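Local coordinates for protein tyrosinase (Aspergillus oryzae, PDB 6JU8) that probably oxidises L-tyrosine and L-dopa to L-dopaquinone with molecular oxygen, using a dinuclear copper centre, a step in melanin biosynthesis, at residues 328-336 with 372-383; 336-344 with 355-366. The protein carries 1 engineered substitution. All blocks are in the same frame, centred on the assembly; numbering follows the deposited sequence.

Overall arrangement
Both contacts belong to the common central domain of tyrosinase and share helix 328-340, with His336 as the joint. Contact 1 pairs the first turns of that helix with helix 371-389, nearly antiparallel, and closes one copper site deep in the chain, its centre about 7 Å from the centre of the chain. Contact 2, whose centre lies about 14 Å from that of contact 1, takes the C-terminal end of the same helix, the small antiparallel hairpin 342-343/356-357 and the 3-10 turn 359-361 that follows it. In sequence it is nested inside the loop that contact 1 closes. The two touch directly where Met360 packs on Phe372 and His375, so the connection between the helices packs against residues surrounding the copper site.

Contact 1. Residues 328-336 with 372-383. With CU (copper (II) ion), chain D.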
loop_
_atom_site.group_PDB
_atom_site.type_symbol
_atom_site.label_atom_id
_atom_site.label_comp_id
_atom_site.label_asym_id
_atom_site.label_seq_id
_atom_site.Cartn_x
_atom_site.Cartn_y
_atom_site.Cartn_z
ATOM N N LEU A 328 15.533 0.581 -26.652
ATOM C CA LEU A 328 14.941 1.483 -25.679
ATOM C C LEU A 328 13.487 1.149 -25.352
ATOM O O LEU A 328 13.051 1.124 -24.190
ATOM C CB LEU A 328 14.966 2.910 -26.252
ATOM C CG LEU A 328 14.298 3.986 -25.389
ATOM C CD1 LEU A 328 15.217 4.352 -24.226
ATOM C CD2 LEU A 328 13.973 5.207 -26.239
ATOM N N GLU A 329 12.690 0.872 -26.392
ATOM C CA GLU A 329 11.264 0.646 -26.171
ATOM C C GLU A 329 11.050 -0.660 -25.402
ATOM O O GLU A 329 10.210 -0.699 -24.498
ATOM C CB GLU A 329 10.524 0.595 -27.505
ATOM C CG GLU A 329 9.016 0.526 -27.344
ATOM C CD GLU A 329 8.255 0.643 -28.649
ATOM O OE1 GLU A 329 8.830 0.568 -29.757
ATOM O OE2 GLU A 329 7.019 0.774 -28.543
ATOM N N ALA A 330 11.799 -1.701 -25.741
ATOM C CA ALA A 330 11.698 -2.995 -25.054
ATOM C C ALA A 330 12.069 -2.849 -23.587
ATOM O O ALA A 330 11.429 -3.425 -22.697
ATOM C CB ALA A 330 12.591 -4.009 -25.779
ATOM N N ILE A 331 13.164 -2.138 -23.284
ATOM C CA ILE A 331 13.518 -1.929 -21.880
ATOM C C ILE A 331 12.367 -1.218 -21.173
ATOM O O ILE A 331 11.906 -1.590 -20.092
ATOM C CB ILE A 331 14.823 -1.134 -21.705
ATOM C CG1 ILE A 331 16.031 -1.926 -22.235
ATOM C CG2 ILE A 331 15.028 -0.740 -20.252
ATOM C CD1 ILE A 331 17.341 -1.159 -22.214
ATOM N N HIS A 332 11.896 -0.131 -21.783
ATOM C CA HIS A 332 10.786 0.660 -21.260
ATOM C C HIS A 332 9.550 -0.187 -21.001
ATOM O O HIS A 332 8.853 0.055 -20.004
ATOM C CB HIS A 332 10.492 1.776 -22.265
ATOM C CG HIS A 332 9.057 2.129 -22.489
ATOM N ND1 HIS A 332 8.223 1.430 -23.347
ATOM C CD2 HIS A 332 8.317 3.159 -22.013
ATOM C CE1 HIS A 332 7.035 2.015 -23.365
ATOM N NE2 HIS A 332 7.050 3.081 -22.553
ATOM N N ASN A 333 9.245 -1.158 -21.856
ATOM C CA ASN A 333 8.064 -2.022 -21.700
ATOM C C ASN A 333 8.216 -2.881 -20.463
ATOM O O ASN A 333 7.253 -3.063 -19.704
ATOM C CB ASN A 333 7.957 -2.930 -22.930
ATOM C CG ASN A 333 7.504 -2.249 -24.207
ATOM O OD1 ASN A 333 7.158 -1.082 -24.210
ATOM N ND2 ASN A 333 7.570 -3.011 -25.299
ATOM N N ASN A 334 9.399 -3.441 -20.263
ATOM C CA ASN A 334 9.652 -4.240 -19.065
ATOM C C ASN A 334 9.493 -3.373 -17.825
ATOM O O ASN A 334 8.878 -3.797 -16.833
ATOM C CB ASN A 334 11.048 -4.855 -19.152
ATOM C CG ASN A 334 11.048 -6.092 -20.018
ATOM O OD1 ASN A 334 10.649 -7.171 -19.571
ATOM N ND2 ASN A 334 11.529 -5.962 -21.246
ATOM N N VAL A 335 10.052 -2.160 -17.811
ATOM C CA VAL A 335 9.926 -1.325 -16.611
ATOM C C VAL A 335 8.467 -1.015 -16.340
ATOM O O VAL A 335 8.026 -1.067 -15.182
ATOM C CB VAL A 335 10.781 -0.053 -16.753
ATOM C CG1 VAL A 335 10.534 0.850 -15.562
ATOM C CG2 VAL A 335 12.250 -0.431 -16.850
ATOM N N HIS A 336 7.646 -0.733 -17.362
ATOM C CA HIS A 336 6.203 -0.581 -17.148
ATOM C C HIS A 336 5.624 -1.798 -16.420
ATOM O O HIS A 336 4.865 -1.672 -15.453
ATOM C CB HIS A 336 5.492 -0.446 -18.492
ATOM C CG HIS A 336 5.290 0.943 -19.006
ATOM N ND1 HIS A 336 4.327 1.782 -18.480
ATOM C CD2 HIS A 336 5.875 1.639 -20.009
ATOM C CE1 HIS A 336 4.318 2.924 -19.138
ATOM N NE2 HIS A 336 5.274 2.889 -20.051
ATOM N N PHE A 372 4.135 7.298 -14.383
ATOM C CA PHE A 372 4.234 7.205 -15.836
ATOM C C PHE A 372 5.145 8.302 -16.378
ATOM O O PHE A 372 6.033 8.079 -17.210
ATOM C CB PHE A 372 2.838 7.335 -16.464
ATOM C CG PHE A 372 2.861 7.404 -17.971
ATOM C CD1 PHE A 372 3.003 8.630 -18.612
ATOM C CD2 PHE A 372 2.738 6.240 -18.727
ATOM C CE1 PHE A 372 3.039 8.683 -20.001
ATOM C CE2 PHE A 372 2.752 6.282 -20.099
ATOM C CZ PHE A 372 2.894 7.519 -20.721
ATOM N N TRP A 373 4.900 9.533 -15.950
ATOM C CA TRP A 373 5.561 10.692 -16.530
ATOM C C TRP A 373 7.022 10.760 -16.124
ATOM O O TRP A 373 7.858 11.249 -16.872
ATOM C CB TRP A 373 4.806 11.937 -16.048
ATOM C CG TRP A 373 3.320 11.840 -16.262
ATOM C CD1 TRP A 373 2.380 11.412 -15.359
ATOM C CD2 TRP A 373 2.592 12.198 -17.452
ATOM N NE1 TRP A 373 1.120 11.463 -15.917
ATOM C CE2 TRP A 373 1.230 11.954 -17.201
ATOM C CE3 TRP A 373 2.967 12.707 -18.713
ATOM C CZ2 TRP A 373 0.244 12.203 -18.153
ATOM C CZ3 TRP A 373 1.981 12.949 -19.663
ATOM C CH2 TRP A 373 0.618 12.694 -19.380
ATOM N N LEU A 374 7.310 10.277 -14.916
ATOM C CA LEU A 374 8.694 10.239 -14.412
ATOM C C LEU A 374 9.509 9.172 -15.114
ATOM O O LEU A 374 10.674 9.398 -15.463
ATOM C CB LEU A 374 8.655 9.999 -12.902
ATOM C CG LEU A 374 7.794 10.947 -12.073
ATOM C CD1 LEU A 374 7.865 10.552 -10.602
ATOM C CD2 LEU A 374 8.171 12.412 -12.261
ATOM N N HIS A 375 8.864 8.040 -15.372
ATOM C CA HIS A 375 9.459 7.007 -16.232
ATOM C C HIS A 375 9.748 7.570 -17.615
ATOM O O HIS A 375 10.864 7.450 -18.152
ATOM C CB HIS A 375 8.486 5.825 -16.305
ATOM C CG HIS A 375 8.938 4.699 -17.170
ATOM N ND1 HIS A 375 10.227 4.216 -17.166
ATOM C CD2 HIS A 375 8.209 3.923 -18.030
ATOM C CE1 HIS A 375 10.276 3.198 -18.021
ATOM N NE2 HIS A 375 9.078 2.992 -18.566
ATOM N N HIS A 376 8.723 8.191 -18.241
ATOM C CA HIS A 376 8.967 8.710 -19.583
ATOM C C HIS A 376 9.938 9.872 -19.589
ATOM O O HIS A 376 10.629 10.072 -20.591
ATOM C CB HIS A 376 7.628 9.078 -20.256
ATOM C CG HIS A 376 7.141 7.839 -20.979
ATOM N ND1 HIS A 376 7.720 7.451 -22.168
ATOM C CD2 HIS A 376 6.294 6.849 -20.626
ATOM C CE1 HIS A 376 7.192 6.300 -22.546
ATOM N NE2 HIS A 376 6.305 5.897 -21.617
ATOM N N CYS A 377 10.070 10.614 -18.500
ATOM C CA CYS A 377 11.110 11.623 -18.436
ATOM C C CYS A 377 12.486 10.968 -18.513
ATOM O O CYS A 377 13.368 11.439 -19.273
ATOM C CB CYS A 377 10.875 12.508 -17.195
ATOM S SG CYS A 377 11.972 13.958 -17.301
ATOM N N ASN A 378 12.690 9.827 -17.847
ATOM C CA ASN A 378 13.965 9.131 -18.020
ATOM C C ASN A 378 14.101 8.490 -19.395
ATOM O O ASN A 378 15.214 8.449 -19.934
ATOM C CB ASN A 378 14.198 8.046 -16.951
ATOM C CG ASN A 378 15.673 7.677 -16.903
ATOM O OD1 ASN A 378 16.536 8.575 -16.894
ATOM N ND2 ASN A 378 16.002 6.397 -16.893
ATOM N N ILE A 379 13.021 7.997 -20.000
ATOM C CA ILE A 379 13.141 7.478 -21.375
ATOM C C ILE A 379 13.574 8.601 -22.308
ATOM O O ILE A 379 14.389 8.378 -23.222
ATOM C CB ILE A 379 11.836 6.804 -21.798
ATOM C CG1 ILE A 379 11.535 5.592 -20.901
ATOM C CG2 ILE A 379 11.825 6.449 -23.282
ATOM C CD1 ILE A 379 12.628 4.530 -20.915
ATOM N N ASP A 380 13.072 9.814 -22.072
ATOM C CA ASP A 380 13.507 10.973 -22.858
ATOM C C ASP A 380 14.985 11.267 -22.656
ATOM O O ASP A 380 15.715 11.571 -23.613
ATOM C CB ASP A 380 12.664 12.207 -22.474
ATOM C CG ASP A 380 12.912 13.295 -23.511
ATOM O OD1 ASP A 380 12.486 13.066 -24.663
ATOM O OD2 ASP A 380 13.549 14.321 -23.193
ATOM N N ARG A 381 15.434 11.191 -21.406
ATOM C CA ARG A 381 16.854 11.379 -21.052
ATOM C C ARG A 381 17.745 10.335 -21.722
ATOM O O ARG A 381 18.808 10.660 -22.262
ATOM C CB ARG A 381 16.954 11.338 -19.519
ATOM C CG ARG A 381 18.413 11.426 -19.015
ATOM C CD ARG A 381 18.381 11.577 -17.482
ATOM N NE ARG A 381 19.693 11.353 -16.895
ATOM C CZ ARG A 381 20.180 10.142 -16.603
ATOM N NH1 ARG A 381 19.464 9.044 -16.862
ATOM N NH2 ARG A 381 21.385 10.013 -16.077
ATOM N N LEU A 382 17.320 9.068 -21.682
ATOM C CA LEU A 382 18.095 8.012 -22.333
ATOM C C LEU A 382 18.183 8.262 -23.834
ATOM O O LEU A 382 19.227 8.059 -24.452
ATOM C CB LEU A 382 17.465 6.648 -22.073
ATOM C CG LEU A 382 17.566 6.148 -20.618
ATOM C CD1 LEU A 382 16.795 4.850 -20.473
ATOM C CD2 LEU A 382 19.019 5.987 -20.187
ATOM N N THR A 383 17.094 8.742 -24.422
ATOM C CA THR A 383 17.109 9.120 -25.839
ATOM C C THR A 383 18.129 10.234 -26.053
ATOM O O THR A 383 18.917 10.180 -27.025
ATOM C CB THR A 383 15.722 9.533 -26.323
ATOM O OG1 THR A 383 14.823 8.427 -26.142
ATOM C CG2 THR A 383 15.752 9.831 -27.818
HETATM CU CU CU D . 5.588 4.199 -21.383
HETATM O O HOH W 1 3.992 4.484 -22.974
#
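Phe372 opens the contact by bringing its CD2 in at the edge of the His336 imidazole, 3.7 Å from CE1; with CG anti to the backbone N (chi1 174°), the phenyl ring also passes beside the copper. One turn on, His375 binds no metal. Its NE2 donates to the backbone O of His332 at 3.3 Å, an oxygen that already accepts from His336 N within the helix. The same ring turns its edge to the face of His336, planes at 84°, and presses CE1 on Val335 CG1. His376 comes next and supplies NE2 to the copper at 1.9 Å, matched by His336 NE2 at 1.9 Å, while His332 NE2 sits farther off at 2.2 Å and water 1 completes the ligands seen here. The His332 ring is held at its edge: its ND1 donates in the ring plane to a lone pair of Glu329 O. His336 ND1 is held likewise by the backbone O of Met360. Ile379 lays CD1 against His332 CB, and its CG2 meets Leu328, whose two methyls divide between Leu382 CB and Thr383 OG1. Thr383 itself turns that hydroxyl back to Ile379 O. Two helices thus contribute three imidazole nitrogens to one copper of the type-3 pair, with His107 of the other site close to His376. Backbone carbonyls at ND1 of His332 and His336 help orient both rings and would probably make them somewhat better donors to the metal.

Contact 2. Residues 336-344 with 355-366; sequences HNWVGGFMF and WGAGHMSSVPVA. With CU (copper (II) ion), chain D.
His336 ND1 donates to the backbone O of Met360 at 2.8 Å, a bent bond (133° at the hydrogen) whose acceptor is tilted out of the imidazole plane. This helps fix the rotation of the ring whose other nitrogen, NE2, holds the copper. At the other end of the contact, Trp355 NE1 reaches Phe344 O at 3.0 Å; the oxygen lies in the indole plane, yet the N-H arrives from above the carbonyl plane. Between them run the hairpin bonds: Gly356 N to Met343 O at 2.8 Å, and a weak return from Met343 N to Gly356 O. Water 2 bridges Phe342 N to that same Gly356 oxygen. Gly341 O takes Gly358 N, and Ser361 OG stands 2.8 Å from Gly341 O, with Gly358 O as a second possible acceptor. At the two glycines the backbone itself packs directly: Gly340 CA lies 3.5 Å from Met360 CB, and Gly341 CA 3.1 Å from Gly356 O. Met360, bent at chi2 and chi3, brings its thioether obliquely to the His336 ring, crossing that side chain at about a right angle, CE 3.4 Å from ND1, while its CG meets Val339 CG1. Ala366 CB approaches His336 CE1 obliquely, and Phe344 CB rests on Ala357 CB. Phe342 and Met343 both oppose Gly356, a classic beta bulge in a two-stranded antiparallel hairpin that comes after a helix followed at once by a glycine of positive phi, Gly341. The chain returning from this hairpin supplies the second-shell carbonyl that orients a copper ligand of the tyrosinase active site.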
loop_
_atom_site.group_PDB
_atom_site.type_symbol
_atom_site.label_atom_id
_atom_site.label_comp_id
_atom_site.label_asym_id
_atom_site.label_seq_id
_atom_site.Cartn_x
_atom_site.Cartn_y
_atom_site.Cartn_z
ATOM N N HIS A 336 7.646 -0.733 -17.362
ATOM C CA HIS A 336 6.203 -0.581 -17.148
ATOM C C HIS A 336 5.624 -1.798 -16.420
ATOM O O HIS A 336 4.865 -1.672 -15.453
ATOM C CB HIS A 336 5.492 -0.446 -18.492
ATOM C CG HIS A 336 5.290 0.943 -19.006
ATOM N ND1 HIS A 336 4.327 1.782 -18.480
ATOM C CD2 HIS A 336 5.875 1.639 -20.009
ATOM C CE1 HIS A 336 4.318 2.924 -19.138
ATOM N NE2 HIS A 336 5.274 2.889 -20.051
ATOM N N ASN A 337 5.977 -3.002 -16.895
ATOM C CA ASN A 337 5.430 -4.216 -16.275
ATOM C C ASN A 337 5.858 -4.316 -14.815
ATOM O O ASN A 337 5.055 -4.686 -13.940
ATOM C CB ASN A 337 5.915 -5.453 -17.030
ATOM C CG ASN A 337 5.220 -5.611 -18.369
ATOM O OD1 ASN A 337 4.162 -5.042 -18.604
ATOM N ND2 ASN A 337 5.851 -6.420 -19.217
ATOM N N TRP A 338 7.135 -4.043 -14.561
ATOM C CA TRP A 338 7.686 -4.266 -13.215
ATOM C C TRP A 338 7.160 -3.241 -12.227
ATOM O O TRP A 338 7.038 -3.545 -11.048
ATOM C CB TRP A 338 9.226 -4.263 -13.253
ATOM C CG TRP A 338 9.765 -5.320 -14.172
ATOM C CD1 TRP A 338 9.142 -6.454 -14.599
ATOM C CD2 TRP A 338 11.068 -5.297 -14.763
ATOM N NE1 TRP A 338 9.990 -7.139 -15.443
ATOM C CE2 TRP A 338 11.170 -6.460 -15.556
ATOM C CE3 TRP A 338 12.168 -4.423 -14.719
ATOM C CZ2 TRP A 338 12.312 -6.782 -16.299
ATOM C CZ3 TRP A 338 13.284 -4.748 -15.452
ATOM C CH2 TRP A 338 13.370 -5.919 -16.232
ATOM N N VAL A 339 6.842 -2.027 -12.687
ATOM C CA VAL A 339 6.270 -1.014 -11.788
ATOM C C VAL A 339 4.807 -1.310 -11.519
ATOM O O VAL A 339 4.348 -1.196 -10.379
ATOM C CB VAL A 339 6.403 0.389 -12.406
ATOM C CG1 VAL A 339 5.638 1.436 -11.604
ATOM C CG2 VAL A 339 7.877 0.788 -12.489
ATOM N N GLY A 340 4.045 -1.660 -12.551
ATOM C CA GLY A 340 2.603 -1.734 -12.450
ATOM C C GLY A 340 2.096 -3.052 -11.892
ATOM O O GLY A 340 1.035 -3.090 -11.272
ATOM N N GLY A 341 2.842 -4.127 -12.164
ATOM C CA GLY A 341 2.364 -5.474 -11.883
ATOM C C GLY A 341 1.741 -6.038 -13.153
ATOM O O GLY A 341 0.853 -5.398 -13.733
ATOM N N PHE A 342 2.232 -7.205 -13.557
ATOM C CA PHE A 342 1.918 -7.753 -14.868
ATOM C C PHE A 342 1.244 -9.115 -14.814
ATOM O O PHE A 342 1.113 -9.752 -15.868
ATOM C CB PHE A 342 3.204 -7.807 -15.746
ATOM C CG PHE A 342 4.303 -8.605 -15.084
ATOM C CD1 PHE A 342 4.498 -9.944 -15.390
ATOM C CD2 PHE A 342 5.139 -8.037 -14.136
ATOM C CE1 PHE A 342 5.467 -10.687 -14.744
ATOM C CE2 PHE A 342 6.111 -8.772 -13.473
ATOM C CZ PHE A 342 6.293 -10.099 -13.803
ATOM N N MET A 343 0.847 -9.567 -13.620
ATOM C CA MET A 343 0.209 -10.864 -13.472
ATOM C C MET A 343 -1.097 -10.729 -12.687
ATOM O O MET A 343 -1.081 -10.631 -11.470
ATOM C CB MET A 343 1.101 -11.863 -12.745
ATOM C CG MET A 343 2.249 -12.355 -13.593
ATOM S SD MET A 343 3.248 -13.629 -12.805
ATOM C CE MET A 343 4.123 -12.715 -11.562
ATOM N N PHE A 344 -2.218 -10.663 -13.387
ATOM C CA PHE A 344 -3.532 -10.607 -12.738
ATOM C C PHE A 344 -3.945 -12.014 -12.303
ATOM O O PHE A 344 -4.385 -12.165 -11.168
ATOM C CB PHE A 344 -4.540 -10.008 -13.715
ATOM C CG PHE A 344 -5.983 -10.018 -13.296
ATOM C CD1 PHE A 344 -6.391 -9.239 -12.212
ATOM C CD2 PHE A 344 -6.947 -10.756 -13.962
ATOM C CE1 PHE A 344 -7.720 -9.188 -11.815
ATOM C CE2 PHE A 344 -8.275 -10.722 -13.586
ATOM C CZ PHE A 344 -8.661 -9.923 -12.514
ATOM N N TRP A 355 3.006 -11.846 -7.868
ATOM C CA TRP A 355 1.604 -11.783 -8.304
ATOM C C TRP A 355 1.002 -10.399 -8.088
ATOM O O TRP A 355 1.223 -9.773 -7.044
ATOM C CB TRP A 355 0.811 -12.802 -7.484
ATOM C CG TRP A 355 -0.612 -13.032 -7.891
ATOM C CD1 TRP A 355 -1.257 -12.727 -9.063
ATOM C CD2 TRP A 355 -1.587 -13.664 -7.045
ATOM N NE1 TRP A 355 -2.578 -13.123 -9.016
ATOM C CE2 TRP A 355 -2.800 -13.704 -7.763
ATOM C CE3 TRP A 355 -1.537 -14.182 -5.742
ATOM C CZ2 TRP A 355 -3.962 -14.250 -7.228
ATOM C CZ3 TRP A 355 -2.703 -14.735 -5.207
ATOM C CH2 TRP A 355 -3.900 -14.772 -5.944
ATOM N N GLY A 356 0.270 -9.915 -9.078
ATOM C CA GLY A 356 -0.605 -8.778 -9.005
ATOM C C GLY A 356 -0.497 -7.888 -10.223
ATOM O O GLY A 356 0.585 -7.792 -10.831
ATOM N N ALA A 357 -1.606 -7.239 -10.570
ATOM C CA ALA A 357 -1.598 -6.376 -11.756
ATOM C C ALA A 357 -1.975 -4.943 -11.391
ATOM O O ALA A 357 -2.654 -4.677 -10.391
ATOM C CB ALA A 357 -2.576 -6.891 -12.800
ATOM N N GLY A 358 -1.576 -4.009 -12.242
ATOM C CA GLY A 358 -1.904 -2.601 -11.985
ATOM C C GLY A 358 -1.609 -1.763 -13.222
ATOM O O GLY A 358 -1.126 -2.222 -14.245
ATOM N N HIS A 359 -1.954 -0.483 -13.087
ATOM C CA HIS A 359 -2.119 0.397 -14.228
ATOM C C HIS A 359 -0.885 0.470 -15.115
ATOM O O HIS A 359 -1.012 0.450 -16.343
ATOM C CB HIS A 359 -2.522 1.809 -13.741
ATOM C CG HIS A 359 -3.955 1.774 -13.246
ATOM N ND1 HIS A 359 -4.303 1.117 -12.076
ATOM C CD2 HIS A 359 -5.108 2.281 -13.731
ATOM C CE1 HIS A 359 -5.608 1.202 -11.913
ATOM N NE2 HIS A 359 -6.139 1.912 -12.895
ATOM N N MET A 360 0.303 0.601 -14.517
ATOM C CA MET A 360 1.485 0.844 -15.329
ATOM C C MET A 360 1.793 -0.277 -16.318
ATOM O O MET A 360 2.537 -0.049 -17.288
ATOM C CB MET A 360 2.717 1.162 -14.473
ATOM C CG MET A 360 2.801 2.649 -14.126
ATOM S SD MET A 360 3.402 3.659 -15.513
ATOM C CE MET A 360 5.143 3.201 -15.506
ATOM N N SER A 361 1.265 -1.480 -16.116
ATOM C CA SER A 361 1.588 -2.550 -17.078
ATOM C C SER A 361 0.645 -2.589 -18.258
ATOM O O SER A 361 0.860 -3.406 -19.160
ATOM C CB SER A 361 1.561 -3.925 -16.404
ATOM O OG SER A 361 0.206 -4.292 -16.168
ATOM N N SER A 362 -0.351 -1.729 -18.292
ATOM C CA SER A 362 -1.393 -1.823 -19.315
ATOM C C SER A 362 -1.407 -0.539 -20.126
ATOM O O SER A 362 -1.724 0.553 -19.625
ATOM C CB SER A 362 -2.735 -2.040 -18.592
ATOM O OG SER A 362 -3.791 -1.938 -19.525
ATOM N N VAL A 363 -1.040 -0.618 -21.410
ATOM C CA VAL A 363 -0.946 0.599 -22.239
ATOM C C VAL A 363 -2.197 1.451 -22.146
ATOM O O VAL A 363 -2.076 2.680 -22.000
ATOM C CB VAL A 363 -0.647 0.242 -23.706
ATOM C CG1 VAL A 363 -0.913 1.408 -24.646
ATOM C CG2 VAL A 363 0.819 -0.184 -23.827
ATOM N N PRO A 364 -3.416 0.915 -22.227
ATOM C CA PRO A 364 -4.579 1.795 -22.191
ATOM C C PRO A 364 -4.700 2.650 -20.941
ATOM O O PRO A 364 -5.376 3.679 -21.026
ATOM C CB PRO A 364 -5.767 0.833 -22.305
ATOM C CG PRO A 364 -5.207 -0.396 -22.955
ATOM C CD PRO A 364 -3.772 -0.483 -22.501
ATOM N N VAL A 365 -4.109 2.281 -19.800
ATOM C CA VAL A 365 -4.331 3.026 -18.571
ATOM C C VAL A 365 -3.062 3.430 -17.846
ATOM O O VAL A 365 -3.161 4.049 -16.777
ATOM C CB VAL A 365 -5.281 2.280 -17.601
ATOM C CG1 VAL A 365 -6.675 2.154 -18.204
ATOM C CG2 VAL A 365 -4.711 0.918 -17.224
ATOM N N ALA A 366 -1.884 3.128 -18.398
ATOM C CA ALA A 366 -0.645 3.393 -17.676
ATOM C C ALA A 366 -0.454 4.863 -17.351
ATOM O O ALA A 366 0.142 5.185 -16.301
ATOM C CB ALA A 366 0.524 2.885 -18.518
HETATM CU CU CU D . 5.588 4.199 -21.383
HETATM O O HOH W 2 2.843 -8.989 -11.506
HETATM O O HOH W 1 3.992 4.484 -22.974
#